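Local atomic coordinates of nicking enzyme (Staphylococcus aureus, PDB entry 4HT4), a protein that probably nicks one strand of plasmid DNA as the relaxase of conjugative transfer, this chain being its DNA-binding MobA/MobL relaxase part. Residues Q81-N92 / E126-L137; T19-S28 / K39-S49. The protein carries 1 engineered substitution. One frame throughout, in Å; residues are numbered along the deposited sequence.

Contact 1. Residues Q81-N92 / E126-L137. With NI (nickel (II) ion), chain C; nucleotides of chain B.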
loop_
_atom_site.group_PDB
_atom_site.type_symbol
_atom_site.label_atom_id
_atom_site.label_comp_id
_atom_site.label_asym_id
_atom_site.label_seq_id
_atom_site.Cartn_x
_atom_site.Cartn_y
_atom_site.Cartn_z
ATOM N N GLN A 81 -6.027 -2.433 -14.318
ATOM C CA GLN A 81 -5.251 -2.563 -13.094
ATOM C C GLN A 81 -5.760 -1.522 -12.107
ATOM O O GLN A 81 -5.707 -0.323 -12.381
ATOM C CB GLN A 81 -3.767 -2.335 -13.376
ATOM C CG GLN A 81 -3.160 -3.324 -14.357
ATOM C CD GLN A 81 -1.696 -3.042 -14.627
ATOM O OE1 GLN A 81 -1.203 -1.949 -14.352
ATOM N NE2 GLN A 81 -0.992 -4.032 -15.163
ATOM N N VAL A 82 -6.260 -1.976 -10.963
ATOM C CA VAL A 82 -6.910 -1.072 -10.019
ATOM C C VAL A 82 -5.961 -0.462 -8.990
ATOM O O VAL A 82 -6.153 0.678 -8.567
ATOM C CB VAL A 82 -8.095 -1.748 -9.297
ATOM C CG1 VAL A 82 -9.208 -2.050 -10.284
ATOM C CG2 VAL A 82 -7.641 -3.016 -8.590
ATOM N N ALA A 83 -4.940 -1.212 -8.591
ATOM C CA ALA A 83 -4.028 -0.737 -7.558
ATOM C C ALA A 83 -2.678 -1.443 -7.587
ATOM O O ALA A 83 -2.475 -2.401 -8.334
ATOM C CB ALA A 83 -4.668 -0.881 -6.182
ATOM N N ARG A 84 -1.759 -0.950 -6.764
ATOM C CA ARG A 84 -0.455 -1.567 -6.592
ATOM C C ARG A 84 -0.304 -2.029 -5.154
ATOM O O ARG A 84 -0.504 -1.251 -4.224
ATOM C CB ARG A 84 0.653 -0.567 -6.914
ATOM C CG ARG A 84 2.033 -1.012 -6.461
ATOM C CD ARG A 84 3.043 0.120 -6.558
ATOM N NE ARG A 84 3.054 0.731 -7.884
ATOM C CZ ARG A 84 3.712 0.236 -8.927
ATOM N NH1 ARG A 84 4.412 -0.883 -8.803
ATOM N NH2 ARG A 84 3.668 0.857 -10.096
ATOM N N GLU A 85 0.047 -3.296 -4.965
ATOM C CA GLU A 85 0.269 -3.803 -3.618
ATOM C C GLU A 85 1.753 -3.958 -3.317
ATOM O O GLU A 85 2.485 -4.615 -4.058
ATOM C CB GLU A 85 -0.449 -5.134 -3.399
ATOM C CG GLU A 85 -0.330 -5.644 -1.970
ATOM C CD GLU A 85 -1.068 -6.948 -1.745
ATOM O OE1 GLU A 85 -1.314 -7.676 -2.729
ATOM O OE2 GLU A 85 -1.402 -7.246 -0.579
ATOM N N ILE A 86 2.187 -3.347 -2.221
ATOM C CA ILE A 86 3.554 -3.494 -1.752
ATOM C C ILE A 86 3.562 -4.111 -0.364
ATOM O O ILE A 86 3.057 -3.514 0.588
ATOM C CB ILE A 86 4.281 -2.143 -1.692
ATOM C CG1 ILE A 86 4.445 -1.560 -3.095
ATOM C CG2 ILE A 86 5.638 -2.299 -1.026
ATOM C CD1 ILE A 86 5.160 -0.231 -3.114
ATOM N N ILE A 87 4.121 -5.309 -0.246
ATOM C CA ILE A 87 4.263 -5.926 1.066
ATOM C C ILE A 87 5.717 -5.875 1.519
ATOM O O ILE A 87 6.640 -6.044 0.719
ATOM C CB ILE A 87 3.713 -7.373 1.112
ATOM C CG1 ILE A 87 4.664 -8.359 0.431
ATOM C CG2 ILE A 87 2.335 -7.437 0.478
ATOM C CD1 ILE A 87 4.277 -9.808 0.631
ATOM N N ILE A 88 5.916 -5.610 2.803
ATOM C CA ILE A 88 7.259 -5.488 3.354
ATOM C C ILE A 88 7.408 -6.305 4.629
ATOM O O ILE A 88 6.493 -6.370 5.448
ATOM C CB ILE A 88 7.622 -4.018 3.648
ATOM C CG1 ILE A 88 6.535 -3.357 4.500
ATOM C CG2 ILE A 88 7.821 -3.250 2.354
ATOM C CD1 ILE A 88 6.780 -1.888 4.769
ATOM N N GLY A 89 8.569 -6.930 4.786
ATOM C CA GLY A 89 8.862 -7.698 5.980
ATOM C C GLY A 89 9.269 -6.790 7.123
ATOM O O GLY A 89 10.155 -5.950 6.975
ATOM N N LEU A 90 8.612 -6.955 8.267
ATOM C CA LEU A 90 8.933 -6.169 9.451
ATOM C C LEU A 90 9.783 -6.991 10.417
ATOM O O LEU A 90 9.549 -8.186 10.588
ATOM C CB LEU A 90 7.651 -5.703 10.143
ATOM C CG LEU A 90 6.709 -4.831 9.315
ATOM C CD1 LEU A 90 5.480 -4.448 10.126
ATOM C CD2 LEU A 90 7.432 -3.591 8.823
ATOM N N PRO A 91 10.775 -6.349 11.052
ATOM C CA PRO A 91 11.655 -7.009 12.025
ATOM C C PRO A 91 10.872 -7.542 13.221
ATOM O O PRO A 91 10.190 -6.774 13.899
ATOM C CB PRO A 91 12.599 -5.885 12.464
ATOM C CG PRO A 91 11.880 -4.621 12.123
ATOM C CD PRO A 91 11.104 -4.923 10.888
ATOM N N ASN A 92 10.979 -8.843 13.474
ATOM C CA ASN A 92 10.185 -9.491 14.514
ATOM C C ASN A 92 10.696 -9.264 15.937
ATOM O O ASN A 92 10.085 -9.729 16.900
ATOM C CB ASN A 92 10.044 -10.989 14.232
ATOM C CG ASN A 92 11.378 -11.703 14.184
ATOM O OD1 ASN A 92 12.422 -11.084 13.981
ATOM N ND2 ASN A 92 11.347 -13.018 14.364
ATOM N N GLU A 126 4.424 -12.232 16.008
ATOM C CA GLU A 126 4.695 -13.516 15.373
ATOM C C GLU A 126 6.062 -13.534 14.706
ATOM O O GLU A 126 6.789 -12.541 14.718
ATOM C CB GLU A 126 3.615 -13.863 14.347
ATOM C CG GLU A 126 2.269 -14.222 14.945
ATOM C CD GLU A 126 1.389 -14.975 13.966
ATOM O OE1 GLU A 126 0.155 -14.981 14.156
ATOM O OE2 GLU A 126 1.936 -15.565 13.010
ATOM N N GLU A 127 6.396 -14.674 14.114
ATOM C CA GLU A 127 7.682 -14.860 13.460
ATOM C C GLU A 127 7.797 -14.008 12.199
ATOM O O GLU A 127 8.878 -13.526 11.863
ATOM C CB GLU A 127 7.887 -16.337 13.120
ATOM C CG GLU A 127 9.251 -16.665 12.544
ATOM C CD GLU A 127 9.379 -18.121 12.146
ATOM O OE1 GLU A 127 10.507 -18.555 11.831
ATOM O OE2 GLU A 127 8.351 -18.831 12.144
ATOM N N ASN A 128 6.676 -13.812 11.511
ATOM C CA ASN A 128 6.681 -13.083 10.248
ATOM C C ASN A 128 5.745 -11.876 10.240
ATOM O O ASN A 128 4.689 -11.910 9.615
ATOM C CB ASN A 128 6.324 -14.023 9.095
ATOM C CG ASN A 128 6.402 -13.346 7.740
ATOM O OD1 ASN A 128 7.121 -12.362 7.566
ATOM N ND2 ASN A 128 5.656 -13.868 6.774
ATOM N N PRO A 129 6.127 -10.801 10.942
ATOM C CA PRO A 129 5.314 -9.585 10.878
ATOM C C PRO A 129 5.524 -8.898 9.538
ATOM O O PRO A 129 6.660 -8.577 9.192
ATOM C CB PRO A 129 5.895 -8.715 11.998
ATOM C CG PRO A 129 6.692 -9.645 12.852
ATOM C CD PRO A 129 7.219 -10.677 11.919
ATOM N N HIS A 130 4.446 -8.687 8.790
ATOM C CA HIS A 130 4.545 -7.998 7.509
ATOM C C HIS A 130 3.481 -6.917 7.378
ATOM O O HIS A 130 2.532 -6.867 8.162
ATOM C CB HIS A 130 4.456 -8.988 6.341
ATOM C CG HIS A 130 3.165 -9.744 6.277
ATOM N ND1 HIS A 130 3.008 -10.996 6.834
ATOM C CD2 HIS A 130 1.978 -9.435 5.708
ATOM C CE1 HIS A 130 1.775 -11.420 6.616
ATOM N NE2 HIS A 130 1.129 -10.491 5.935
ATOM N N ALA A 131 3.646 -6.049 6.386
ATOM C CA ALA A 131 2.706 -4.959 6.168
ATOM C C ALA A 131 2.320 -4.829 4.701
ATOM O O ALA A 131 3.175 -4.629 3.840
ATOM C CB ALA A 131 3.288 -3.656 6.677
ATOM N N HIS A 132 1.025 -4.940 4.426
ATOM C CA HIS A 132 0.515 -4.778 3.072
ATOM C C HIS A 132 0.221 -3.308 2.797
ATOM O O HIS A 132 -0.333 -2.610 3.646
ATOM C CB HIS A 132 -0.764 -5.593 2.882
ATOM C CG HIS A 132 -0.616 -7.043 3.219
ATOM N ND1 HIS A 132 -0.570 -8.029 2.258
ATOM C CD2 HIS A 132 -0.511 -7.674 4.412
ATOM C CE1 HIS A 132 -0.442 -9.207 2.845
ATOM N NE2 HIS A 132 -0.406 -9.020 4.152
ATOM N N LEU A 133 0.593 -2.840 1.612
ATOM C CA LEU A 133 0.337 -1.454 1.236
ATOM C C LEU A 133 -0.368 -1.348 -0.115
ATOM O O LEU A 133 0.261 -1.487 -1.165
ATOM C CB LEU A 133 1.637 -0.643 1.214
ATOM C CG LEU A 133 2.277 -0.257 2.549
ATOM C CD1 LEU A 133 3.089 -1.403 3.134
ATOM C CD2 LEU A 133 3.144 0.979 2.376
ATOM N N LEU A 134 -1.675 -1.107 -0.081
ATOM C CA LEU A 134 -2.446 -0.883 -1.299
ATOM C C LEU A 134 -2.345 0.571 -1.738
ATOM O O LEU A 134 -2.789 1.477 -1.030
ATOM C CB LEU A 134 -3.912 -1.263 -1.094
ATOM C CG LEU A 134 -4.338 -2.651 -1.566
ATOM C CD1 LEU A 134 -5.823 -2.857 -1.328
ATOM C CD2 LEU A 134 -4.004 -2.831 -3.036
ATOM N N CYS A 135 -1.765 0.787 -2.913
ATOM C CA CYS A 135 -1.527 2.133 -3.414
ATOM C C CYS A 135 -2.272 2.388 -4.719
ATOM O O CYS A 135 -2.387 1.499 -5.564
ATOM C CB CYS A 135 -0.029 2.352 -3.624
ATOM S SG CYS A 135 0.983 1.986 -2.175
ATOM N N THR A 136 -2.776 3.608 -4.878
ATOM C CA THR A 136 -3.474 3.995 -6.097
ATOM C C THR A 136 -2.499 4.112 -7.264
ATOM O O THR A 136 -1.312 4.370 -7.070
ATOM C CB THR A 136 -4.220 5.329 -5.924
ATOM O OG1 THR A 136 -3.293 6.352 -5.538
ATOM C CG2 THR A 136 -5.297 5.198 -4.858
ATOM N N LEU A 137 -3.006 3.919 -8.477
ATOM C CA LEU A 137 -2.175 3.987 -9.672
ATOM C C LEU A 137 -2.313 5.340 -10.364
ATOM O O LEU A 137 -1.678 5.593 -11.389
ATOM C CB LEU A 137 -2.541 2.865 -10.643
ATOM C CG LEU A 137 -2.392 1.426 -10.148
ATOM C CD1 LEU A 137 -2.862 0.453 -11.211
ATOM C CD2 LEU A 137 -0.954 1.141 -9.775
HETATM NI NI NI C . -0.520 -10.845 4.918
ATOM P P DG B 25 14.033 -18.530 6.404
ATOM O OP1 DG B 25 15.207 -18.267 7.266
ATOM O OP2 DG B 25 14.050 -19.675 5.466
ATOM O "O5'" DG B 25 12.743 -18.673 7.336
ATOM C "C5'" DG B 25 12.560 -17.737 8.384
ATOM C "C4'" DG B 25 11.093 -17.569 8.719
ATOM O "O4'" DG B 25 10.981 -16.594 9.786
ATOM C "C3'" DG B 25 10.244 -16.985 7.604
ATOM O "O3'" DG B 25 8.878 -17.135 7.941
ATOM C "C2'" DG B 25 10.655 -15.527 7.726
ATOM C "C1'" DG B 25 10.527 -15.371 9.238
ATOM N N9 DG B 25 11.312 -14.285 9.814
ATOM C C8 DG B 25 12.495 -14.403 10.501
ATOM N N7 DG B 25 12.969 -13.260 10.909
ATOM C C5 DG B 25 12.042 -12.324 10.467
ATOM C C6 DG B 25 12.029 -10.918 10.618
ATOM O O6 DG B 25 12.859 -10.194 11.188
ATOM N N1 DG B 25 10.905 -10.354 10.019
ATOM C C2 DG B 25 9.924 -11.060 9.362
ATOM N N2 DG B 25 8.921 -10.331 8.853
ATOM N N3 DG B 25 9.924 -12.379 9.214
ATOM C C4 DG B 25 11.013 -12.941 9.792
ATOM P P DG B 17 -4.273 -0.309 -17.136
ATOM O OP1 DG B 17 -5.256 -0.669 -16.090
ATOM O OP2 DG B 17 -3.050 0.437 -16.767
ATOM O "O5'" DG B 17 -3.846 -1.645 -17.906
ATOM C "C5'" DG B 17 -4.851 -2.556 -18.331
ATOM C "C4'" DG B 17 -4.273 -3.839 -18.910
ATOM O "O4'" DG B 17 -3.562 -3.555 -20.140
ATOM C "C3'" DG B 17 -3.281 -4.597 -18.036
ATOM O "O3'" DG B 17 -3.398 -5.987 -18.304
ATOM C "C2'" DG B 17 -1.935 -4.058 -18.508
ATOM C "C1'" DG B 17 -2.196 -3.891 -20.001
ATOM N N9 DG B 17 -1.445 -2.805 -20.611
ATOM C C8 DG B 17 -1.246 -1.556 -20.084
ATOM N N7 DG B 17 -0.542 -0.781 -20.856
ATOM C C5 DG B 17 -0.259 -1.564 -21.967
ATOM C C6 DG B 17 0.477 -1.251 -23.134
ATOM O O6 DG B 17 1.042 -0.186 -23.427
ATOM N N1 DG B 17 0.521 -2.334 -24.010
ATOM C C2 DG B 17 -0.069 -3.557 -23.783
ATOM N N2 DG B 17 0.085 -4.475 -24.748
ATOM N N3 DG B 17 -0.762 -3.861 -22.693
ATOM C C4 DG B 17 -0.813 -2.817 -21.833
ATOM P P DA B 19 2.601 -9.166 -16.562
ATOM O OP1 DA B 19 3.115 -10.542 -16.743
ATOM O OP2 DA B 19 1.421 -8.929 -15.702
ATOM O "O5'" DA B 19 3.780 -8.229 -16.022
ATOM C "C5'" DA B 19 5.060 -8.250 -16.640
ATOM C "C4'" DA B 19 5.985 -7.221 -16.012
ATOM O "O4'" DA B 19 5.521 -5.884 -16.333
ATOM C "C3'" DA B 19 6.092 -7.284 -14.492
ATOM O "O3'" DA B 19 7.432 -7.039 -14.096
ATOM C "C2'" DA B 19 5.176 -6.160 -14.020
ATOM C "C1'" DA B 19 5.309 -5.145 -15.150
ATOM N N9 DA B 19 4.107 -4.340 -15.336
ATOM C C8 DA B 19 2.819 -4.794 -15.351
ATOM N N7 DA B 19 1.932 -3.848 -15.537
ATOM C C5 DA B 19 2.692 -2.695 -15.654
ATOM C C6 DA B 19 2.344 -1.346 -15.864
ATOM N N6 DA B 19 1.082 -0.923 -15.999
ATOM N N1 DA B 19 3.351 -0.448 -15.929
ATOM C C2 DA B 19 4.615 -0.874 -15.794
ATOM N N3 DA B 19 5.060 -2.113 -15.593
ATOM C C4 DA B 19 4.038 -2.980 -15.533
HETATM O O HOH W 1 0.546 -12.228 4.020
HETATM O O HOH W 2 -2.316 -11.171 4.176
#

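Contact 2. Residues T19-S28 / K39-S49. Engineered in segment 19-28: F24 (natural residue Tyr).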
loop_
_atom_site.group_PDB
_atom_site.type_symbol
_atom_site.label_atom_id
_atom_site.label_comp_id
_atom_site.label_asym_id
_atom_site.label_seq_id
_atom_site.Cartn_x
_atom_site.Cartn_y
_atom_site.Cartn_z
ATOM N N THR A 19 -11.669 -3.767 -3.785
ATOM C CA THR A 19 -12.575 -3.873 -2.647
ATOM C C THR A 19 -12.345 -5.177 -1.894
ATOM O O THR A 19 -12.469 -5.228 -0.672
ATOM C CB THR A 19 -14.048 -3.793 -3.083
ATOM O OG1 THR A 19 -14.293 -4.746 -4.124
ATOM C CG2 THR A 19 -14.375 -2.399 -3.593
ATOM N N ALA A 20 -12.011 -6.229 -2.633
ATOM C CA ALA A 20 -11.722 -7.525 -2.031
ATOM C C ALA A 20 -10.407 -7.488 -1.258
ATOM O O ALA A 20 -10.329 -7.970 -0.128
ATOM C CB ALA A 20 -11.685 -8.607 -3.093
ATOM N N LYS A 21 -9.375 -6.919 -1.875
ATOM C CA LYS A 21 -8.061 -6.812 -1.246
ATOM C C LYS A 21 -8.082 -5.919 -0.010
ATOM O O LYS A 21 -7.490 -6.258 1.015
ATOM C CB LYS A 21 -7.023 -6.299 -2.245
ATOM C CG LYS A 21 -6.301 -7.399 -2.999
ATOM C CD LYS A 21 -5.446 -8.233 -2.058
ATOM C CE LYS A 21 -4.857 -9.436 -2.774
ATOM N NZ LYS A 21 -4.097 -9.036 -3.988
ATOM N N SER A 22 -8.763 -4.782 -0.109
ATOM C CA SER A 22 -8.849 -3.847 1.006
ATOM C C SER A 22 -9.599 -4.461 2.181
ATOM O O SER A 22 -9.305 -4.165 3.336
ATOM C CB SER A 22 -9.529 -2.549 0.574
ATOM O OG SER A 22 -10.832 -2.797 0.082
ATOM N N ALA A 23 -10.567 -5.319 1.876
ATOM C CA ALA A 23 -11.339 -5.998 2.909
ATOM C C ALA A 23 -10.549 -7.161 3.497
ATOM O O ALA A 23 -10.582 -7.400 4.704
ATOM C CB ALA A 23 -12.660 -6.489 2.344
ATOM N N PHE A 24 -9.840 -7.881 2.635
ATOM C CA PHE A 24 -9.049 -9.028 3.059
ATOM C C PHE A 24 -7.882 -8.605 3.945
ATOM O O PHE A 24 -7.534 -9.297 4.902
ATOM C CB PHE A 24 -8.532 -9.792 1.837
ATOM C CG PHE A 24 -7.724 -11.013 2.178
ATOM C CD1 PHE A 24 -8.349 -12.212 2.470
ATOM C CD2 PHE A 24 -6.340 -10.964 2.193
ATOM C CE1 PHE A 24 -7.610 -13.339 2.779
ATOM C CE2 PHE A 24 -5.594 -12.087 2.502
ATOM C CZ PHE A 24 -6.231 -13.276 2.794
ATOM N N ASN A 25 -7.282 -7.465 3.621
ATOM C CA ASN A 25 -6.115 -6.984 4.350
ATOM C C ASN A 25 -6.473 -6.241 5.633
ATOM O O ASN A 25 -5.743 -6.312 6.621
ATOM C CB ASN A 25 -5.249 -6.098 3.451
ATOM C CG ASN A 25 -4.634 -6.864 2.295
ATOM O OD1 ASN A 25 -4.946 -8.034 2.074
ATOM N ND2 ASN A 25 -3.761 -6.201 1.546
ATOM N N SER A 26 -7.594 -5.528 5.616
ATOM C CA SER A 26 -8.015 -4.742 6.771
ATOM C C SER A 26 -8.961 -5.519 7.676
ATOM O O SER A 26 -9.358 -5.025 8.734
ATOM C CB SER A 26 -8.685 -3.442 6.323
ATOM O OG SER A 26 -9.819 -3.707 5.516
ATOM N N ALA A 27 -9.311 -6.733 7.255
ATOM C CA ALA A 27 -10.247 -7.582 7.991
ATOM C C ALA A 27 -11.558 -6.855 8.273
ATOM O O ALA A 27 -12.023 -6.811 9.413
ATOM C CB ALA A 27 -9.619 -8.084 9.287
ATOM N N SER A 28 -12.148 -6.286 7.226
ATOM C CA SER A 28 -13.374 -5.512 7.367
ATOM C C SER A 28 -14.390 -5.868 6.286
ATOM O O SER A 28 -14.089 -6.624 5.362
ATOM C CB SER A 28 -13.065 -4.014 7.324
ATOM O OG SER A 28 -12.410 -3.661 6.118
ATOM N N LYS A 39 -17.980 -7.525 0.209
ATOM C CA LYS A 39 -16.694 -8.156 0.462
ATOM C C LYS A 39 -16.461 -8.236 1.963
ATOM O O LYS A 39 -15.916 -7.311 2.567
ATOM C CB LYS A 39 -15.572 -7.361 -0.205
ATOM C CG LYS A 39 -15.848 -7.004 -1.655
ATOM C CD LYS A 39 -16.029 -8.251 -2.507
ATOM C CE LYS A 39 -16.358 -7.884 -3.944
ATOM N NZ LYS A 39 -16.545 -9.088 -4.799
ATOM N N ASP A 40 -16.884 -9.343 2.563
ATOM C CA ASP A 40 -16.803 -9.500 4.010
ATOM C C ASP A 40 -15.669 -10.431 4.423
ATOM O O ASP A 40 -15.805 -11.654 4.369
ATOM C CB ASP A 40 -18.133 -10.012 4.565
ATOM C CG ASP A 40 -18.172 -10.006 6.081
ATOM O OD1 ASP A 40 -17.394 -9.247 6.696
ATOM O OD2 ASP A 40 -18.984 -10.760 6.658
ATOM N N TYR A 41 -14.551 -9.842 4.836
ATOM C CA TYR A 41 -13.422 -10.607 5.348
ATOM C C TYR A 41 -13.136 -10.207 6.788
ATOM O O TYR A 41 -11.988 -10.218 7.227
ATOM C CB TYR A 41 -12.178 -10.377 4.490
ATOM C CG TYR A 41 -12.292 -10.909 3.080
ATOM C CD1 TYR A 41 -11.947 -12.220 2.782
ATOM C CD2 TYR A 41 -12.738 -10.096 2.046
ATOM C CE1 TYR A 41 -12.047 -12.709 1.494
ATOM C CE2 TYR A 41 -12.841 -10.577 0.754
ATOM C CZ TYR A 41 -12.495 -11.882 0.484
ATOM O OH TYR A 41 -12.596 -12.365 -0.802
ATOM N N SER A 42 -14.189 -9.859 7.520
ATOM C CA SER A 42 -14.056 -9.414 8.903
ATOM C C SER A 42 -13.635 -10.542 9.844
ATOM O O SER A 42 -13.292 -10.299 11.001
ATOM C CB SER A 42 -15.362 -8.782 9.388
ATOM O OG SER A 42 -16.452 -9.672 9.228
ATOM N N ASN A 43 -13.665 -11.773 9.342
ATOM C CA ASN A 43 -13.231 -12.925 10.123
ATOM C C ASN A 43 -11.741 -13.211 9.945
ATOM O O ASN A 43 -11.243 -14.258 10.361
ATOM C CB ASN A 43 -14.059 -14.163 9.768
ATOM C CG ASN A 43 -14.000 -14.502 8.293
ATOM O OD1 ASN A 43 -13.953 -13.616 7.440
ATOM N ND2 ASN A 43 -14.000 -15.794 7.983
ATOM N N LYS A 44 -11.036 -12.270 9.324
ATOM C CA LYS A 44 -9.597 -12.390 9.123
ATOM C C LYS A 44 -8.851 -11.628 10.209
ATOM O O LYS A 44 -9.468 -11.033 11.093
ATOM C CB LYS A 44 -9.201 -11.866 7.743
ATOM C CG LYS A 44 -9.781 -12.664 6.587
ATOM C CD LYS A 44 -9.243 -14.084 6.578
ATOM C CE LYS A 44 -9.763 -14.864 5.381
ATOM N NZ LYS A 44 -9.208 -16.247 5.335
ATOM N N GLN A 45 -7.523 -11.643 10.141
ATOM C CA GLN A 45 -6.709 -10.977 11.152
ATOM C C GLN A 45 -6.077 -9.684 10.638
ATOM O O GLN A 45 -5.643 -9.602 9.488
ATOM C CB GLN A 45 -5.640 -11.929 11.700
ATOM C CG GLN A 45 -4.579 -12.351 10.693
ATOM C CD GLN A 45 -3.368 -11.438 10.701
ATOM O OE1 GLN A 45 -3.191 -10.627 11.611
ATOM N NE2 GLN A 45 -2.524 -11.565 9.682
ATOM N N CYS A 46 -6.040 -8.676 11.503
ATOM C CA CYS A 46 -5.442 -7.387 11.179
ATOM C C CYS A 46 -5.204 -6.610 12.465
ATOM O O CYS A 46 -6.139 -6.353 13.223
ATOM C CB CYS A 46 -6.350 -6.583 10.247
ATOM S SG CYS A 46 -5.664 -4.992 9.735
ATOM N N ASP A 47 -3.952 -6.237 12.708
ATOM C CA ASP A 47 -3.584 -5.590 13.964
ATOM C C ASP A 47 -3.506 -4.067 13.861
ATOM O O ASP A 47 -3.579 -3.367 14.871
ATOM C CB ASP A 47 -2.265 -6.163 14.489
ATOM C CG ASP A 47 -2.306 -7.672 14.638
ATOM O OD1 ASP A 47 -2.872 -8.158 15.640
ATOM O OD2 ASP A 47 -1.771 -8.372 13.753
ATOM N N TYR A 48 -3.359 -3.557 12.643
ATOM C CA TYR A 48 -3.341 -2.113 12.431
ATOM C C TYR A 48 -3.781 -1.745 11.018
ATOM O O TYR A 48 -3.348 -2.358 10.043
ATOM C CB TYR A 48 -1.951 -1.541 12.715
ATOM C CG TYR A 48 -1.896 -0.031 12.705
ATOM C CD1 TYR A 48 -2.218 0.701 13.838
ATOM C CD2 TYR A 48 -1.520 0.664 11.563
ATOM C CE1 TYR A 48 -2.170 2.082 13.837
ATOM C CE2 TYR A 48 -1.467 2.047 11.551
ATOM C CZ TYR A 48 -1.794 2.750 12.690
ATOM O OH TYR A 48 -1.743 4.126 12.686
ATOM N N SER A 49 -4.646 -0.741 10.917
ATOM C CA SER A 49 -5.126 -0.267 9.625
ATOM C C SER A 49 -5.178 1.252 9.584
ATOM O O SER A 49 -5.603 1.894 10.544
ATOM C CB SER A 49 -6.507 -0.845 9.315
ATOM O OG SER A 49 -6.440 -2.244 9.110
#

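Contact 1. Residues Q81-N92 / E126-L137
H132 and E85 lie side by side on one face of the sheet, two residues out of register: ND1 of H132 gives its hydrogen to OE2 of E85 (3.1 Å), which lies close to the imidazole plane and receives it on the anti side, from somewhat out of the carboxylate plane. Imidazole can serve metal and carboxylate at once: NE2 of H132 binds the nickel ion at 2.0 Å, and together with that bond the carboxylate, a second-shell group, holds the rotation of the ring and would probably make it a stronger ligand. H130, on the same face, also binds nickel through NE2; H122 and two waters complete the site. The CG2 methyl of I87 lies alongside H132, 3.5 Å from its ND1.

Strands 81-89 and 130-136 run antiparallel in the middle of the five-stranded sheet, and the three histidines on strands 130-136 and 117-122 form the metal site characteristic of relaxases of the Rep clan. Paired backbone bonds join R84 with C135 and I88 with A131, and beyond the strand L90 N reaches P129 O (2.7 Å). At this end L90 O accepts a hydrogen bond from N1 of guanine DG25 of chain B, and N128 OD1 one from its N2 (3.0 Å); at the other, the Q81 amide reads adenine DA19 of chain B, NE2 giving a nearly straight bond to N7 (172°) and OE1 accepting one from N6.

On the face away from nickel, I88, beta-branched and so at home in a strand, meets L133 CD1 with its CD1 (4.1 Å) and is covered by W172 of helix 162-182; small A131 leaves room for its CG1. L137 lays CD1 against Q81 and CD2 against R84 CB (3.7 Å), while the R84 guanidinium goes on to a thymine base.

Contact 2. Residues T19-S28 / K39-S49
Y41 lays one face of its ring against F24, whose CB sits 4.2 Å from the Y41 ring centroid, almost on the ring normal, in a CH-pi contact. CG anti to the backbone N (chi1 -179°) carries the F24 ring past Y41, and the ring meets the phenol face edge-on, an offset edge-to-face pair with planes at 83°. F24 is an engineered residue, tyrosine in the natural protein. The CE methylene of K44 reaches the F24 ring, lying 3.7 Å from F24 CE1. A23, with only a methyl group, lets the chain come close: its CB touches Y41 CD2 at the edge of the phenol ring (3.6 Å).

Helix 18-26 is thus covered by the connection that leaves the small hairpin of strands 29-32 and 37-40 and leads to edge strand 48-52 of the main sheet. Y41 to K44 form a type I beta turn; D40, just before it, accepts with OD1 a hydrogen bond from the hydroxyl OG of S42 within it (2.7 Å). Where the helix has ended, A27 takes a positive phi (54°), and S28 O then accepts a hydrogen bond from Y41 N at 3.3 Å, from above its carbonyl plane. A27 CB fits against C46 CB (3.7 Å), and K39 crosses T19 obliquely, its CG 3.7 Å from T19 OG1, a hydroxyl hydrogen-bonded to S17 and D32.

Contact 1 lies in the buried middle of the main sheet, whereas contact 2 is a partly exposed cover about 13 Å away, centre to centre. Backbone pairing, metal ligands and base recognition dominate the first; the second depends on aromatic and methyl packing with one backbone bond across it. They meet on the nickel side of the sheet. There helix 18-26 of contact 2 brings K21 NZ within 3.3 Å of E85 OE1, a long and weak ion pair, and N25 ND2 packs on H132 and makes a weak hydrogen bond to E85 OE2. N25 O also accepts a hydrogen bond from H122, the third histidine ligand.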